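Local structure of folylpolyglutamate synthase/dihydrofolate synthase (Thermotoga maritima, 1O5Z) at residues I73-Y79 / L288-A294; S83-P87 / F133-T137; I111-M115 / A138-Y143; K246-F252 / L263-N268. The protein probably catalyses the ATP-driven, magnesium-dependent addition of L-glutamate to dihydropteroate and to tetrahydrofolate, building folate and its polyglutamate tail. All blocks are in the same frame, centred on the assembly; numbering follows the deposited sequence.

Interactions 2 and 3 form a buried pair with centres 11 Å apart, sharing helix 132-146: one of its sides meets strand 81-84 and the loop after it, another meets helix 105-122. They touch where Y84 packs on A140. Interactions 1 and 4 are only partly buried, their centres 19 Å apart, and interaction 4 lies on the opposite side of the chain's centre from interactions 2 and 3. Interaction 1 also connects with interaction 2 along the chain, since helix 63-77 is followed, after a short turn, by strand 81-84. The chemistry differs: interaction 3 is purely apolar, interaction 2 adds hydroxyls, interaction 1 sets glutamine and tyrosine hydrogen bonds beside leucines, and interaction 4 combines hairpin hydrogen bonds, asparagine amides and salt bridges.

Interaction 1. Residues I73-Y79 / L288-A294; sequences ILVSQGY and LPLSEKA
Q77 and S291 join two helix ends: the C-terminal end of helix 63-77, the helix that follows the P-loop, and the N-cap of helix 292-301. Q77 OE1 takes two bonds from one residue. The hydroxyl S291 OG gives a short one of 2.5 Å to Q77 OE1, lying in the carbonyl plane, while S291 N comes from above that plane at 2.8 Å from the same OE1. Glutamine suits the place because its long chain, with CG anti to the backbone N (chi1 -176°) and a bend at chi2, carries the amide oxygen to S291, with CG passing near P289 O. S291 is doubly employed, for its OG also accepts from A294 N in the capping bond that starts its helix. Beside these bonds A294, small enough for close backbone approach, sets its CB against I73 O and the side chains of S76 and Q77.

Next to these bonds is an apolar cluster. L74 CD2 rests 3.8 Å from L290 CD1 and 3.9 Å from L288 CD1, and L283 of helix 271-286 packs against I73, L74 and L290. I73 CG2 and L290 CD2 press together at 3.4 Å, tighter than ordinary van der Waals contact.

What places Y79 is the Schellman motif at the helix end, where G78 adopts a positive phi and Y79 N bonds back to L74 O. The chain thereby turns the phenol toward 288-294, and Y79 OH donates to P289 O at 2.7 Å, in the carbonyl plane and on a lone pair.

Interaction 2. Residues S83-P87 / F133-T137; sequences SYYSP and FEVVT
Y84 lays the end of its phenol against F133, V136 and T137, with its OH 3.2 Å from F133 CE1. The rings meet obliquely, planes at 36°, with Y84 CE2 3.8 Å from F133 CZ. At the edge of the Y84 ring, in its plane, sits V136 CG1, which is 3.6 Å from Y84 OH. Because Y84 CG stands anti to the backbone N (chi1 -174°), the ring extends from its strand toward helix 132-146. That strand, 81-84, belongs to the mixed sheet of the P-loop NTPase-like Mur ligase middle domain, between strands 96-98 and 151-155, and the helix packs on one face of it; the neighbouring Y85 points the other way, to helix 63-77. Tyrosine suits this buried spot because its ring packs against apolar neighbours while its hydroxyl lies in hydrogen-bonding contact with T137 OG1, Y84 OH to OG1 being 2.7 Å. T137 OG1 in turn lies over the centre of the F133 ring, 3.4 Å above its plane, and bonds to F133 O one turn back; T137 N reaches the same oxygen from the opposite face. S86, just before a cis peptide bond to P87, packs beside F133 CE1 while its OG bonds to an unidentified bound molecule.

Interaction 3. Residues I111-M115 / A138-Y143; sequences IYETM and AMAFLY
I111 turns CG2 anti to its backbone N and holds chi2 at 98°, off the staggered positions, which brings CD1 to the ring edge of Y143, 3.4 Å from Y143 CD1. Y143 meets it with its own CG anti to the backbone N (chi1 174°), which carries the ring outward from the helix, past the end of I111, toward I96 and L98 of strand 96-98. I111 CG2 rides meanwhile on M139, 3.8 Å from M139 CA. The two helices, 105-122 and 132-146, cross steeply, at 105° between the short segments with axes 10.2 Å apart, within the Mur ligase middle domain. Further along, M115, long and unbranched, reaches three residues of the other helix. Its CG lies 3.6 Å from L142 CD2, its SD 3.4 Å from M139 CG, and the bend at chi3 brings CE to A138 CB at 4.0 Å. L142 CD2 packs against I111 CG2, T114 CG2 and M115 CG; the T114 hydroxyl bonds back to K110 O. Outside the pair, L41 and L42 of helix 36-44 pack on A138, and I96 also touches M139. No hydrogen bond crosses between the segments, so their mutual hold rests on dispersion, shape and exclusion of water, with unbranched methionines adapting to their neighbours.

Interaction 4. Residues K246-F252 / L263-N268; sequences KLHENRF and LVLTMN
N250 starts its reach across the hairpin at CB, which lies 3.6 Å from L265 O of the partner strand. CG turns anti to the carbonyl carbon (chi1 -59°), laying the amide along 265-268. One branch, OD1, accepts from K246 N and is hydrogen-bonded to the hydroxyl of Y339; the other, ND2, points across. There ND2 donates to N268 OD1 at 2.9 Å, almost straight at 174° and in the amide plane of N250, and more loosely to L265 O at 3.2 Å. Asparagine suits the place by offering donor and acceptor close to the backbone. N268 OD1 has a second donor, H248 N, 2.8 Å away on a lone pair, so one oxygen beyond strand 259-265 holds both the turn and the start of strand 250-255.

These strands form an antiparallel beta hairpin. N250 with L265 and F252 with L263 are hydrogen-bonded pairs, R251 with V264 a non-hydrogen-bonded one. F252 turns a flat face to L263 CB in a CH-pi contact, 3.8 Å from CB to the ring centroid, and apolar carbon to I273 and A276 of helix 271-286. The opposite face carries R251 and V264, whose CG2 lies over the guanidinium, 3.2 Å from NH1; E249, from the turn, forms salt bridges with R251 (its hydrogen bond weak) and K246.

A type II turn from K246 to E249 puts H248 at positive phi, and a water joins H248 O to T266 OG1, itself hydrogen-bonded to K300 O. The face of F252, L263 and L265 is mainly apolar, whereas solvent can probably reach R251 and its salt-bridge partners; the buried N250 amide has partners at both ends.

Interaction 1. Residues I73-Y79 / L288-A294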
loop_
_atom_site.group_PDB
_atom_site.type_symbol
_atom_site.label_atom_id
_atom_site.label_comp_id
_atom_site.label_asym_id
_atom_site.label_seq_id
_atom_site.Cartn_x
_atom_site.Cartn_y
_atom_site.Cartn_z
ATOM N N ILE A 73 3.224 -6.753 13.354
ATOM C CA ILE A 73 3.950 -7.663 14.230
ATOM C C ILE A 73 4.556 -6.911 15.442
ATOM O O ILE A 73 4.496 -7.375 16.584
ATOM C CB ILE A 73 5.040 -8.394 13.455
ATOM C CG1 ILE A 73 4.408 -9.388 12.475
ATOM C CG2 ILE A 73 6.000 -9.144 14.427
ATOM C CD1 ILE A 73 5.419 -9.967 11.477
ATOM N N LEU A 74 5.140 -5.743 15.164
ATOM C CA LEU A 74 5.724 -4.942 16.215
ATOM C C LEU A 74 4.692 -4.364 17.135
ATOM O O LEU A 74 4.915 -4.287 18.338
ATOM C CB LEU A 74 6.514 -3.801 15.608
ATOM C CG LEU A 74 7.777 -4.175 14.819
ATOM C CD1 LEU A 74 8.211 -2.959 14.009
ATOM C CD2 LEU A 74 8.900 -4.603 15.745
ATOM N N VAL A 75 3.555 -3.966 16.583
ATOM C CA VAL A 75 2.421 -3.533 17.428
ATOM C C VAL A 75 1.960 -4.674 18.363
ATOM O O VAL A 75 1.754 -4.435 19.524
ATOM C CB VAL A 75 1.250 -2.980 16.605
ATOM C CG1 VAL A 75 -0.059 -2.892 17.460
ATOM C CG2 VAL A 75 1.632 -1.612 16.064
ATOM N N SER A 76 1.855 -5.905 17.849
ATOM C CA SER A 76 1.528 -7.056 18.694
ATOM C C SER A 76 2.582 -7.269 19.736
ATOM O O SER A 76 2.228 -7.713 20.809
ATOM C CB SER A 76 1.385 -8.379 17.945
ATOM O OG SER A 76 0.579 -8.202 16.827
ATOM N N GLN A 77 3.864 -7.006 19.424
ATOM C CA GLN A 77 4.937 -7.244 20.384
ATOM C C GLN A 77 4.913 -6.203 21.474
ATOM O O GLN A 77 5.557 -6.354 22.524
ATOM C CB GLN A 77 6.293 -7.278 19.707
ATOM C CG GLN A 77 7.439 -7.616 20.635
ATOM C CD GLN A 77 7.245 -8.937 21.354
ATOM O OE1 GLN A 77 6.857 -9.932 20.738
ATOM N NE2 GLN A 77 7.549 -8.967 22.654
ATOM N N GLY A 78 4.105 -5.181 21.255
ATOM C CA GLY A 78 3.895 -4.148 22.251
ATOM C C GLY A 78 4.772 -2.936 22.048
ATOM O O GLY A 78 4.817 -2.083 22.926
ATOM N N TYR A 79 5.479 -2.840 20.936
ATOM C CA TYR A 79 6.134 -1.567 20.590
ATOM C C TYR A 79 5.110 -0.469 20.260
ATOM O O TYR A 79 4.042 -0.726 19.677
ATOM C CB TYR A 79 7.098 -1.717 19.377
ATOM C CG TYR A 79 8.299 -2.604 19.625
ATOM C CD1 TYR A 79 8.278 -3.915 19.233
ATOM C CD2 TYR A 79 9.448 -2.132 20.255
ATOM C CE1 TYR A 79 9.344 -4.753 19.425
ATOM C CE2 TYR A 79 10.542 -2.986 20.489
ATOM C CZ TYR A 79 10.457 -4.307 20.051
ATOM O OH TYR A 79 11.467 -5.220 20.201
ATOM N N LEU A 288 15.585 -6.581 16.469
ATOM C CA LEU A 288 14.645 -6.273 17.519
ATOM C C LEU A 288 14.121 -7.525 18.177
ATOM O O LEU A 288 13.896 -8.507 17.529
ATOM C CB LEU A 288 13.481 -5.483 16.976
ATOM C CG LEU A 288 13.824 -4.090 16.487
ATOM C CD1 LEU A 288 12.687 -3.516 15.564
ATOM C CD2 LEU A 288 14.151 -3.161 17.626
ATOM N N PRO A 289 13.950 -7.523 19.484
ATOM C CA PRO A 289 13.344 -8.649 20.124
ATOM C C PRO A 289 11.853 -8.811 19.744
ATOM O O PRO A 289 11.056 -7.848 19.757
ATOM C CB PRO A 289 13.543 -8.346 21.604
ATOM C CG PRO A 289 13.670 -6.899 21.669
ATOM C CD PRO A 289 14.363 -6.491 20.450
ATOM N N LEU A 290 11.500 -10.050 19.412
ATOM C CA LEU A 290 10.178 -10.373 18.910
ATOM C C LEU A 290 9.774 -11.738 19.369
ATOM O O LEU A 290 10.604 -12.630 19.344
ATOM C CB LEU A 290 10.204 -10.439 17.386
ATOM C CG LEU A 290 9.138 -9.638 16.711
ATOM C CD1 LEU A 290 9.433 -8.147 16.987
ATOM C CD2 LEU A 290 9.215 -9.959 15.247
ATOM N N SER A 291 8.500 -11.895 19.728
ATOM C CA SER A 291 7.988 -13.179 20.135
ATOM C C SER A 291 7.378 -13.790 18.918
ATOM O O SER A 291 6.940 -13.079 18.027
ATOM C CB SER A 291 6.938 -13.063 21.259
ATOM O OG SER A 291 5.825 -12.247 20.910
ATOM N N GLU A 292 7.339 -15.111 18.915
ATOM C CA GLU A 292 6.602 -15.864 17.926
ATOM C C GLU A 292 5.113 -15.553 18.007
ATOM O O GLU A 292 4.431 -15.523 16.990
ATOM C CB GLU A 292 6.827 -17.368 18.129
ATOM C CG GLU A 292 6.156 -18.195 17.063
ATOM C CD GLU A 292 6.411 -19.667 17.219
ATOM O OE1 GLU A 292 7.484 -20.002 17.729
ATOM O OE2 GLU A 292 5.546 -20.480 16.828
ATOM N N LYS A 293 4.607 -15.318 19.219
ATOM C CA LYS A 293 3.208 -14.905 19.374
ATOM C C LYS A 293 2.862 -13.654 18.556
ATOM O O LYS A 293 1.833 -13.636 17.889
ATOM C CB LYS A 293 2.867 -14.668 20.847
ATOM C CG LYS A 293 1.387 -14.340 21.117
ATOM C CD LYS A 293 1.147 -13.927 22.573
ATOM C CE LYS A 293 -0.337 -14.146 22.998
ATOM N NZ LYS A 293 -1.179 -12.901 22.807
ATOM N N ALA A 294 3.699 -12.622 18.666
ATOM C CA ALA A 294 3.532 -11.379 17.947
ATOM C C ALA A 294 3.628 -11.549 16.420
ATOM O O ALA A 294 2.924 -10.900 15.671
ATOM C CB ALA A 294 4.583 -10.365 18.397
#

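Interaction 2. Residues S83-P87 / F133-T137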
loop_
_atom_site.group_PDB
_atom_site.type_symbol
_atom_site.label_atom_id
_atom_site.label_comp_id
_atom_site.label_asym_id
_atom_site.label_seq_id
_atom_site.Cartn_x
_atom_site.Cartn_y
_atom_site.Cartn_z
ATOM N N SER A 83 3.458 4.168 11.599
ATOM C CA SER A 83 3.568 3.563 10.296
ATOM C C SER A 83 3.028 4.549 9.265
ATOM O O SER A 83 2.084 5.302 9.501
ATOM C CB SER A 83 2.852 2.192 10.241
ATOM O OG SER A 83 1.493 2.280 10.634
ATOM N N TYR A 84 3.723 4.551 8.135
ATOM C CA TYR A 84 3.574 5.562 7.083
ATOM C C TYR A 84 3.327 4.894 5.734
ATOM O O TYR A 84 4.164 4.136 5.294
ATOM C CB TYR A 84 4.802 6.471 7.019
ATOM C CG TYR A 84 4.596 7.566 6.051
ATOM C CD1 TYR A 84 3.501 8.402 6.150
ATOM C CD2 TYR A 84 5.455 7.750 4.991
ATOM C CE1 TYR A 84 3.290 9.423 5.231
ATOM C CE2 TYR A 84 5.248 8.750 4.062
ATOM C CZ TYR A 84 4.174 9.585 4.186
ATOM O OH TYR A 84 3.974 10.568 3.234
ATOM N N TYR A 85 2.155 5.165 5.144
ATOM C CA TYR A 85 1.783 4.581 3.870
ATOM C C TYR A 85 1.434 5.635 2.845
ATOM O O TYR A 85 1.202 6.783 3.176
ATOM C CB TYR A 85 0.606 3.632 4.027
ATOM C CG TYR A 85 0.779 2.581 5.107
ATOM C CD1 TYR A 85 0.547 2.883 6.442
ATOM C CD2 TYR A 85 1.152 1.276 4.793
ATOM C CE1 TYR A 85 0.663 1.898 7.425
ATOM C CE2 TYR A 85 1.290 0.304 5.785
ATOM C CZ TYR A 85 1.048 0.622 7.086
ATOM O OH TYR A 85 1.188 -0.332 8.060
ATOM N N SER A 86 1.404 5.188 1.601
ATOM C CA SER A 86 0.938 5.977 0.443
ATOM C C SER A 86 0.563 4.993 -0.651
ATOM O O SER A 86 1.193 3.952 -0.759
ATOM C CB SER A 86 2.002 6.918 -0.124
ATOM O OG SER A 86 3.224 6.214 -0.376
ATOM N N PRO A 87 -0.456 5.295 -1.437
ATOM C CA PRO A 87 -1.265 6.493 -1.269
ATOM C C PRO A 87 -2.369 6.128 -0.249
ATOM O O PRO A 87 -2.062 5.493 0.739
ATOM C CB PRO A 87 -1.762 6.755 -2.685
ATOM C CG PRO A 87 -1.873 5.316 -3.274
ATOM C CD PRO A 87 -0.928 4.451 -2.534
ATOM N N PHE A 133 3.695 15.222 -1.205
ATOM C CA PHE A 133 4.259 14.047 -0.522
ATOM C C PHE A 133 5.311 14.437 0.500
ATOM O O PHE A 133 5.442 13.846 1.556
ATOM C CB PHE A 133 4.850 13.059 -1.535
ATOM C CG PHE A 133 5.206 11.730 -0.916
ATOM C CD1 PHE A 133 4.209 10.903 -0.412
ATOM C CD2 PHE A 133 6.524 11.346 -0.765
ATOM C CE1 PHE A 133 4.538 9.698 0.187
ATOM C CE2 PHE A 133 6.854 10.152 -0.132
ATOM C CZ PHE A 133 5.872 9.333 0.337
ATOM N N GLU A 134 6.084 15.451 0.187
ATOM C CA GLU A 134 7.021 15.975 1.143
ATOM C C GLU A 134 6.313 16.456 2.380
ATOM O O GLU A 134 6.714 16.135 3.493
ATOM C CB GLU A 134 7.853 17.085 0.505
ATOM C CG GLU A 134 8.832 16.444 -0.500
ATOM C CD GLU A 134 9.556 17.418 -1.378
ATOM O OE1 GLU A 134 9.257 18.657 -1.352
ATOM O OE2 GLU A 134 10.410 16.901 -2.122
ATOM N N VAL A 135 5.239 17.217 2.200
ATOM C CA VAL A 135 4.524 17.746 3.366
ATOM C C VAL A 135 3.919 16.605 4.221
ATOM O O VAL A 135 4.058 16.572 5.428
ATOM C CB VAL A 135 3.446 18.726 2.939
ATOM C CG1 VAL A 135 2.609 19.148 4.167
ATOM C CG2 VAL A 135 4.083 19.939 2.362
ATOM N N VAL A 136 3.257 15.663 3.554
ATOM C CA VAL A 136 2.594 14.576 4.254
ATOM C C VAL A 136 3.630 13.725 5.011
ATOM O O VAL A 136 3.422 13.292 6.150
ATOM C CB VAL A 136 1.765 13.713 3.286
ATOM C CG1 VAL A 136 1.112 12.533 4.048
ATOM C CG2 VAL A 136 0.740 14.540 2.639
ATOM N N THR A 137 4.752 13.482 4.363
ATOM C CA THR A 137 5.800 12.698 4.983
ATOM C C THR A 137 6.322 13.382 6.220
ATOM O O THR A 137 6.551 12.748 7.232
ATOM C CB THR A 137 6.945 12.447 3.972
ATOM O OG1 THR A 137 6.427 11.724 2.849
ATOM C CG2 THR A 137 8.011 11.548 4.580
#

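Interaction 3. Residues I111-M115 / A138-Y143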
loop_
_atom_site.group_PDB
_atom_site.type_symbol
_atom_site.label_atom_id
_atom_site.label_comp_id
_atom_site.label_asym_id
_atom_site.label_seq_id
_atom_site.Cartn_x
_atom_site.Cartn_y
_atom_site.Cartn_z
ATOM N N ILE A 111 -1.041 18.725 13.767
ATOM C CA ILE A 111 0.252 18.699 13.134
ATOM C C ILE A 111 0.334 19.734 12.020
ATOM O O ILE A 111 1.338 20.426 11.899
ATOM C CB ILE A 111 0.642 17.301 12.637
ATOM C CG1 ILE A 111 1.313 16.495 13.770
ATOM C CG2 ILE A 111 1.717 17.361 11.520
ATOM C CD1 ILE A 111 0.402 15.654 14.386
ATOM N N TYR A 112 -0.716 19.885 11.235
ATOM C CA TYR A 112 -0.689 20.910 10.234
ATOM C C TYR A 112 -0.495 22.337 10.856
ATOM O O TYR A 112 0.288 23.117 10.379
ATOM C CB TYR A 112 -1.952 20.863 9.375
ATOM C CG TYR A 112 -1.943 22.014 8.448
ATOM C CD1 TYR A 112 -1.178 21.983 7.289
ATOM C CD2 TYR A 112 -2.609 23.172 8.775
ATOM C CE1 TYR A 112 -1.132 23.070 6.467
ATOM C CE2 TYR A 112 -2.568 24.244 7.982
ATOM C CZ TYR A 112 -1.824 24.197 6.825
ATOM O OH TYR A 112 -1.780 25.338 6.041
ATOM N N GLU A 113 -1.203 22.660 11.911
ATOM C CA GLU A 113 -1.074 23.961 12.520
ATOM C C GLU A 113 0.316 24.232 13.084
ATOM O O GLU A 113 0.849 25.326 12.930
ATOM C CB GLU A 113 -2.154 24.122 13.549
ATOM C CG GLU A 113 -3.431 24.437 12.817
ATOM C CD GLU A 113 -4.645 24.537 13.719
ATOM O OE1 GLU A 113 -4.537 24.223 14.959
ATOM O OE2 GLU A 113 -5.718 24.932 13.155
ATOM N N THR A 114 0.927 23.213 13.668
ATOM C CA THR A 114 2.372 23.242 13.974
ATOM C C THR A 114 3.302 23.583 12.799
ATOM O O THR A 114 4.185 24.427 12.953
ATOM C CB THR A 114 2.773 21.919 14.575
ATOM O OG1 THR A 114 1.944 21.713 15.718
ATOM C CG2 THR A 114 4.182 21.972 15.140
ATOM N N MET A 115 3.083 22.967 11.645
ATOM C CA MET A 115 3.935 23.163 10.457
ATOM C C MET A 115 3.608 24.417 9.651
ATOM O O MET A 115 4.466 24.929 8.948
ATOM C CB MET A 115 3.776 21.970 9.522
ATOM C CG MET A 115 4.172 20.683 10.151
ATOM S SD MET A 115 3.684 19.264 9.151
ATOM C CE MET A 115 4.636 19.616 7.687
ATOM N N ALA A 138 6.539 14.683 6.130
ATOM C CA ALA A 138 7.026 15.445 7.265
ATOM C C ALA A 138 5.978 15.463 8.386
ATOM O O ALA A 138 6.319 15.448 9.595
ATOM C CB ALA A 138 7.393 16.847 6.814
ATOM N N MET A 139 4.706 15.541 7.979
ATOM C CA MET A 139 3.614 15.412 8.919
ATOM C C MET A 139 3.685 14.097 9.677
ATOM O O MET A 139 3.554 14.071 10.873
ATOM C CB MET A 139 2.297 15.442 8.195
ATOM C CG MET A 139 1.856 16.813 7.711
ATOM S SD MET A 139 0.161 16.748 6.978
ATOM C CE MET A 139 -0.645 15.568 8.129
ATOM N N ALA A 140 3.878 12.987 8.965
ATOM C CA ALA A 140 4.024 11.712 9.623
ATOM C C ALA A 140 5.195 11.726 10.566
ATOM O O ALA A 140 5.057 11.357 11.702
ATOM C CB ALA A 140 4.176 10.639 8.613
ATOM N N PHE A 141 6.356 12.174 10.100
ATOM C CA PHE A 141 7.557 12.202 10.948
ATOM C C PHE A 141 7.353 13.001 12.210
ATOM O O PHE A 141 7.781 12.610 13.283
ATOM C CB PHE A 141 8.751 12.781 10.216
ATOM C CG PHE A 141 9.411 11.838 9.264
ATOM C CD1 PHE A 141 9.756 12.266 7.992
ATOM C CD2 PHE A 141 9.767 10.547 9.653
ATOM C CE1 PHE A 141 10.387 11.386 7.059
ATOM C CE2 PHE A 141 10.418 9.697 8.756
ATOM C CZ PHE A 141 10.734 10.132 7.449
ATOM N N LEU A 142 6.713 14.144 12.064
ATOM C CA LEU A 142 6.438 15.022 13.201
ATOM C C LEU A 142 5.456 14.342 14.168
ATOM O O LEU A 142 5.625 14.353 15.374
ATOM C CB LEU A 142 5.833 16.334 12.669
ATOM C CG LEU A 142 5.643 17.431 13.694
ATOM C CD1 LEU A 142 6.903 17.618 14.462
ATOM C CD2 LEU A 142 5.170 18.750 13.058
ATOM N N TYR A 143 4.420 13.733 13.607
ATOM C CA TYR A 143 3.413 13.065 14.399
ATOM C C TYR A 143 4.049 11.930 15.229
ATOM O O TYR A 143 3.809 11.820 16.408
ATOM C CB TYR A 143 2.351 12.537 13.457
ATOM C CG TYR A 143 1.290 11.705 14.076
ATOM C CD1 TYR A 143 0.272 12.284 14.800
ATOM C CD2 TYR A 143 1.239 10.327 13.851
ATOM C CE1 TYR A 143 -0.737 11.533 15.327
ATOM C CE2 TYR A 143 0.232 9.566 14.363
ATOM C CZ TYR A 143 -0.771 10.175 15.086
ATOM O OH TYR A 143 -1.790 9.440 15.612
#

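Interaction 4. Residues K246-F252 / L263-N268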
loop_
_atom_site.group_PDB
_atom_site.type_symbol
_atom_site.label_atom_id
_atom_site.label_comp_id
_atom_site.label_asym_id
_atom_site.label_seq_id
_atom_site.Cartn_x
_atom_site.Cartn_y
_atom_site.Cartn_z
ATOM N N LYS A 246 -6.213 -20.884 1.541
ATOM C CA LYS A 246 -7.593 -21.064 1.900
ATOM C C LYS A 246 -8.011 -19.699 2.330
ATOM O O LYS A 246 -7.295 -19.079 3.090
ATOM C CB LYS A 246 -7.681 -22.011 3.086
ATOM C CG LYS A 246 -8.973 -22.826 3.151
ATOM C CD LYS A 246 -9.876 -22.432 4.324
ATOM C CE LYS A 246 -9.865 -23.494 5.408
ATOM N NZ LYS A 246 -10.510 -22.951 6.633
ATOM N N LEU A 247 -9.150 -19.237 1.843
ATOM C CA LEU A 247 -9.607 -17.888 2.130
ATOM C C LEU A 247 -9.452 -17.568 3.608
ATOM O O LEU A 247 -9.911 -18.341 4.441
ATOM C CB LEU A 247 -11.080 -17.717 1.752
ATOM C CG LEU A 247 -11.524 -17.062 0.440
ATOM C CD1 LEU A 247 -12.919 -16.519 0.666
ATOM C CD2 LEU A 247 -10.634 -15.935 -0.059
ATOM N N HIS A 248 -8.799 -16.450 3.908
ATOM C CA HIS A 248 -8.532 -15.963 5.294
ATOM C C HIS A 248 -7.718 -16.907 6.194
ATOM O O HIS A 248 -7.661 -16.732 7.398
ATOM C CB HIS A 248 -9.831 -15.590 6.040
ATOM C CG HIS A 248 -10.913 -15.064 5.152
ATOM N ND1 HIS A 248 -10.825 -13.844 4.510
ATOM C CD2 HIS A 248 -12.110 -15.598 4.797
ATOM C CE1 HIS A 248 -11.915 -13.656 3.788
ATOM N NE2 HIS A 248 -12.711 -14.703 3.947
ATOM N N GLU A 249 -7.088 -17.906 5.617
ATOM C CA GLU A 249 -6.438 -18.910 6.420
ATOM C C GLU A 249 -5.366 -19.562 5.576
ATOM O O GLU A 249 -5.409 -20.739 5.320
ATOM C CB GLU A 249 -7.470 -19.898 6.927
ATOM C CG GLU A 249 -6.946 -20.909 7.941
ATOM C CD GLU A 249 -8.070 -21.718 8.601
ATOM O OE1 GLU A 249 -7.925 -22.964 8.786
ATOM O OE2 GLU A 249 -9.123 -21.102 8.926
ATOM N N ASN A 250 -4.396 -18.751 5.157
ATOM C CA ASN A 250 -3.352 -19.172 4.241
ATOM C C ASN A 250 -2.111 -19.540 5.010
ATOM O O ASN A 250 -1.497 -18.727 5.664
ATOM C CB ASN A 250 -3.048 -18.075 3.233
ATOM C CG ASN A 250 -4.277 -17.686 2.425
ATOM O OD1 ASN A 250 -4.661 -18.408 1.489
ATOM N ND2 ASN A 250 -4.933 -16.584 2.820
ATOM N N ARG A 251 -1.740 -20.795 4.880
ATOM C CA ARG A 251 -0.857 -21.429 5.812
ATOM C C ARG A 251 0.498 -21.698 5.134
ATOM O O ARG A 251 0.560 -22.164 3.997
ATOM C CB ARG A 251 -1.577 -22.667 6.327
ATOM C CG ARG A 251 -0.973 -23.394 7.482
ATOM C CD ARG A 251 -1.944 -24.448 8.088
ATOM N NE ARG A 251 -3.320 -23.942 8.318
ATOM C CZ ARG A 251 -3.781 -23.335 9.441
ATOM N NH1 ARG A 251 -3.012 -23.115 10.517
ATOM N NH2 ARG A 251 -5.047 -22.937 9.475
ATOM N N PHE A 252 1.580 -21.345 5.828
ATOM C CA PHE A 252 2.945 -21.503 5.318
ATOM C C PHE A 252 4.000 -21.704 6.419
ATOM O O PHE A 252 3.767 -21.380 7.582
ATOM C CB PHE A 252 3.308 -20.315 4.424
ATOM C CG PHE A 252 3.410 -19.023 5.151
ATOM C CD1 PHE A 252 2.262 -18.384 5.640
ATOM C CD2 PHE A 252 4.666 -18.436 5.374
ATOM C CE1 PHE A 252 2.362 -17.129 6.343
ATOM C CE2 PHE A 252 4.798 -17.209 6.075
ATOM C CZ PHE A 252 3.634 -16.555 6.556
ATOM N N LEU A 263 2.423 -20.921 9.843
ATOM C CA LEU A 263 2.014 -19.552 9.984
ATOM C C LEU A 263 0.788 -19.313 9.120
ATOM O O LEU A 263 0.612 -19.939 8.100
ATOM C CB LEU A 263 3.127 -18.618 9.547
ATOM C CG LEU A 263 4.459 -18.713 10.294
ATOM C CD1 LEU A 263 5.473 -17.906 9.538
ATOM C CD2 LEU A 263 4.340 -18.165 11.693
ATOM N N VAL A 264 -0.039 -18.376 9.535
ATOM C CA VAL A 264 -1.291 -18.101 8.882
ATOM C C VAL A 264 -1.384 -16.623 8.512
ATOM O O VAL A 264 -1.166 -15.724 9.351
ATOM C CB VAL A 264 -2.458 -18.529 9.786
ATOM C CG1 VAL A 264 -3.817 -18.194 9.145
ATOM C CG2 VAL A 264 -2.368 -20.040 10.075
ATOM N N LEU A 265 -1.666 -16.388 7.236
ATOM C CA LEU A 265 -2.047 -15.087 6.761
ATOM C C LEU A 265 -3.520 -15.017 6.498
ATOM O O LEU A 265 -4.112 -15.883 5.860
ATOM C CB LEU A 265 -1.404 -14.790 5.441
ATOM C CG LEU A 265 -0.058 -14.145 5.300
ATOM C CD1 LEU A 265 0.046 -13.907 3.828
ATOM C CD2 LEU A 265 0.068 -12.840 6.052
ATOM N N THR A 266 -4.099 -13.926 6.920
ATOM C CA THR A 266 -5.472 -13.666 6.628
ATOM C C THR A 266 -5.578 -13.157 5.207
ATOM O O THR A 266 -6.449 -13.592 4.447
ATOM C CB THR A 266 -5.974 -12.689 7.652
ATOM O OG1 THR A 266 -5.896 -13.347 8.916
ATOM C CG2 THR A 266 -7.463 -12.412 7.498
ATOM N N MET A 267 -4.648 -12.278 4.848
ATOM C CA MET A 267 -4.538 -11.762 3.485
ATOM C C MET A 267 -4.421 -12.900 2.499
ATOM O O MET A 267 -3.678 -13.880 2.731
ATOM C CB MET A 267 -3.296 -10.919 3.330
ATOM C CG MET A 267 -3.347 -9.586 3.990
ATOM S SD MET A 267 -1.730 -8.811 3.761
ATOM C CE MET A 267 -1.985 -8.317 2.084
ATOM N N ASN A 268 -5.158 -12.784 1.402
ATOM C CA ASN A 268 -5.235 -13.850 0.409
ATOM C C ASN A 268 -4.373 -13.528 -0.754
ATOM O O ASN A 268 -4.074 -12.377 -0.989
ATOM C CB ASN A 268 -6.645 -14.027 -0.019
ATOM C CG ASN A 268 -7.505 -14.466 1.111
ATOM O OD1 ASN A 268 -7.416 -15.636 1.581
ATOM N ND2 ASN A 268 -8.334 -13.537 1.601
HETATM O O HOH W 1 -6.297 -15.851 9.334
#